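Local coordinates for putative TIM-barrel metal-dependent hydrolase (Mycobacterium avium subsp. paratuberculosis S397, PDB 4DZI), which is a putative amidohydrolase of the metal-dependent TIM-barrel class, probably catalysing hydrolysis at a two-metal site that holds cadmium in this crystal, at residues Trp46-Gly50 with Asp51-His55. Sequence-based numbering, arbitrary orientation.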
loop_
_atom_site.group_PDB
_atom_site.type_symbol
_atom_site.label_atom_id
_atom_site.label_comp_id
_atom_site.label_asym_id
_atom_site.label_seq_id
_atom_site.Cartn_x
_atom_site.Cartn_y
_atom_site.Cartn_z
ATOM N N TRP C 46 32.201 6.613 -0.272
ATOM C CA TRP C 46 30.969 6.155 0.380
ATOM C C TRP C 46 30.400 7.254 1.217
ATOM O O TRP C 46 31.136 7.960 1.936
ATOM C CB TRP C 46 31.244 4.952 1.281
ATOM C CG TRP C 46 31.851 3.793 0.553
ATOM C CD1 TRP C 46 33.204 3.539 0.336
ATOM C CD2 TRP C 46 31.144 2.709 -0.119
ATOM N NE1 TRP C 46 33.374 2.385 -0.385
ATOM C CE2 TRP C 46 32.175 1.840 -0.693
ATOM C CE3 TRP C 46 29.807 2.374 -0.282
ATOM C CZ2 TRP C 46 31.856 0.694 -1.401
ATOM C CZ3 TRP C 46 29.495 1.215 -0.992
ATOM C CH2 TRP C 46 30.497 0.391 -1.534
ATOM N N ALA C 47 29.085 7.432 1.135
ATOM C CA ALA C 47 28.426 8.391 2.019
ATOM C C ALA C 47 28.176 7.674 3.338
ATOM O O ALA C 47 27.526 6.630 3.368
ATOM C CB ALA C 47 27.084 8.818 1.415
ATOM N N VAL C 48 28.695 8.242 4.414
ATOM C CA VAL C 48 28.572 7.639 5.730
ATOM C C VAL C 48 27.814 8.662 6.549
ATOM O O VAL C 48 28.308 9.779 6.820
ATOM C CB VAL C 48 29.965 7.315 6.312
ATOM C CG1 VAL C 48 29.832 6.721 7.714
ATOM C CG2 VAL C 48 30.704 6.350 5.395
ATOM N N ILE C 49 26.600 8.284 6.926
ATOM C CA ILE C 49 25.619 9.210 7.522
ATOM C C ILE C 49 25.285 8.742 8.921
ATOM O O ILE C 49 24.822 7.609 9.101
ATOM C CB ILE C 49 24.340 9.287 6.657
ATOM C CG1 ILE C 49 24.732 9.543 5.189
ATOM C CG2 ILE C 49 23.403 10.381 7.221
ATOM C CD1 ILE C 49 23.550 9.623 4.211
ATOM N N GLY C 50 25.557 9.598 9.908
ATOM C CA GLY C 50 25.467 9.205 11.324
ATOM C C GLY C 50 26.237 7.907 11.609
ATOM O O GLY C 50 25.726 7.016 12.293
ATOM N N ASP C 51 27.433 7.798 11.045
ATOM C CA ASP C 51 28.333 6.657 11.275
ATOM C C ASP C 51 27.897 5.367 10.596
ATOM O O ASP C 51 28.454 4.309 10.870
ATOM C CB ASP C 51 28.550 6.405 12.780
ATOM C CG ASP C 51 29.703 7.219 13.361
ATOM O OD1 ASP C 51 30.378 7.967 12.618
ATOM O OD2 ASP C 51 29.952 7.085 14.578
ATOM N N ARG C 52 26.942 5.445 9.679
ATOM C CA ARG C 52 26.478 4.254 8.969
ATOM C C ARG C 52 26.567 4.448 7.468
ATOM O O ARG C 52 26.083 5.434 6.937
ATOM C CB ARG C 52 25.045 3.937 9.392
ATOM C CG ARG C 52 24.431 2.780 8.653
ATOM C CD ARG C 52 22.998 2.583 9.139
ATOM N NE ARG C 52 22.411 1.324 8.689
ATOM C CZ ARG C 52 21.113 1.038 8.755
ATOM N NH1 ARG C 52 20.254 1.926 9.240
ATOM N NH2 ARG C 52 20.670 -0.135 8.331
ATOM N N VAL C 53 27.186 3.497 6.770
ATOM C CA VAL C 53 27.298 3.612 5.326
ATOM C C VAL C 53 25.914 3.607 4.734
ATOM O O VAL C 53 25.088 2.773 5.087
ATOM C CB VAL C 53 28.123 2.464 4.746
ATOM C CG1 VAL C 53 28.212 2.606 3.231
ATOM C CG2 VAL C 53 29.534 2.485 5.377
ATOM N N ASN C 54 25.655 4.543 3.820
ATOM C CA ASN C 54 24.323 4.658 3.217
ATOM C C ASN C 54 24.397 4.219 1.765
ATOM O O ASN C 54 25.410 4.412 1.136
ATOM C CB ASN C 54 23.883 6.128 3.288
ATOM C CG ASN C 54 22.510 6.352 2.713
ATOM O OD1 ASN C 54 22.382 6.781 1.580
ATOM N ND2 ASN C 54 21.475 6.081 3.501
ATOM N N HIS C 55 23.317 3.653 1.231
ATOM C CA HIS C 55 23.370 3.078 -0.094
ATOM C C HIS C 55 22.320 3.640 -1.002
ATOM O O HIS C 55 22.005 3.044 -2.023
ATOM C CB HIS C 55 23.248 1.547 -0.011
ATOM C CG HIS C 55 24.383 0.900 0.746
ATOM N ND1 HIS C 55 25.635 0.785 0.229
ATOM C CD2 HIS C 55 24.426 0.330 2.029
ATOM C CE1 HIS C 55 26.435 0.179 1.138
ATOM N NE2 HIS C 55 25.690 -0.095 2.240
HETATM O O HOH W 1 27.365 5.710 -0.287
HETATM O O HOH W 2 28.852 9.920 9.580
#
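Ile49 and Arg52 pair through their backbones in both directions, the hydrogen-bonded pair that closes a tight beta hairpin. Ile49 N gives its hydrogen to Arg52 O at 2.9 Å, and Arg52 N returns one to Ile49 O at 3.1 Å, the second bond being the more bent (152° at the hydrogen). Beyond the non-hydrogen-bonded pair Val48 and Val53, Asn54 N donates to Ala47 O at 2.8 Å. Two waters extend this pattern: one bridges Ala47 N and Asn54 O, the other joins Val48 O to Asp51 N at the bend.

The bend is a type I' turn with Gly50 and Asp51 at its corners, both at positive phi, a classic two-residue link between antiparallel strands. It places 52-53 at the edge of a small three-stranded antiparallel sheet, with 45-49 in the middle and 36-40 beyond.

Side-chain contacts divide between the two faces. On the face of Val48 and Val53, their CG2 methyls meet at 4.0 Å, while Val53 CG1, anti to its backbone N (chi1 180°), turns to Trp46 CE3. The indole also approaches His55 obliquely: Trp46 CZ3 lies 3.9 Å from His55 CE1, at the edge of the imidazole and near its plane; Asp41 accepts the hydrogen bond from Trp46 NE1. On the other face, Ile49 CD1 lies 3.6 Å from Asn54 CB and also meets Asn54 CG, the carbon of the amide, whose OD1 accepts a hydrogen bond from Phe56 N. Ala131 of helix 128-131 packs against both Ile49 and Asn54.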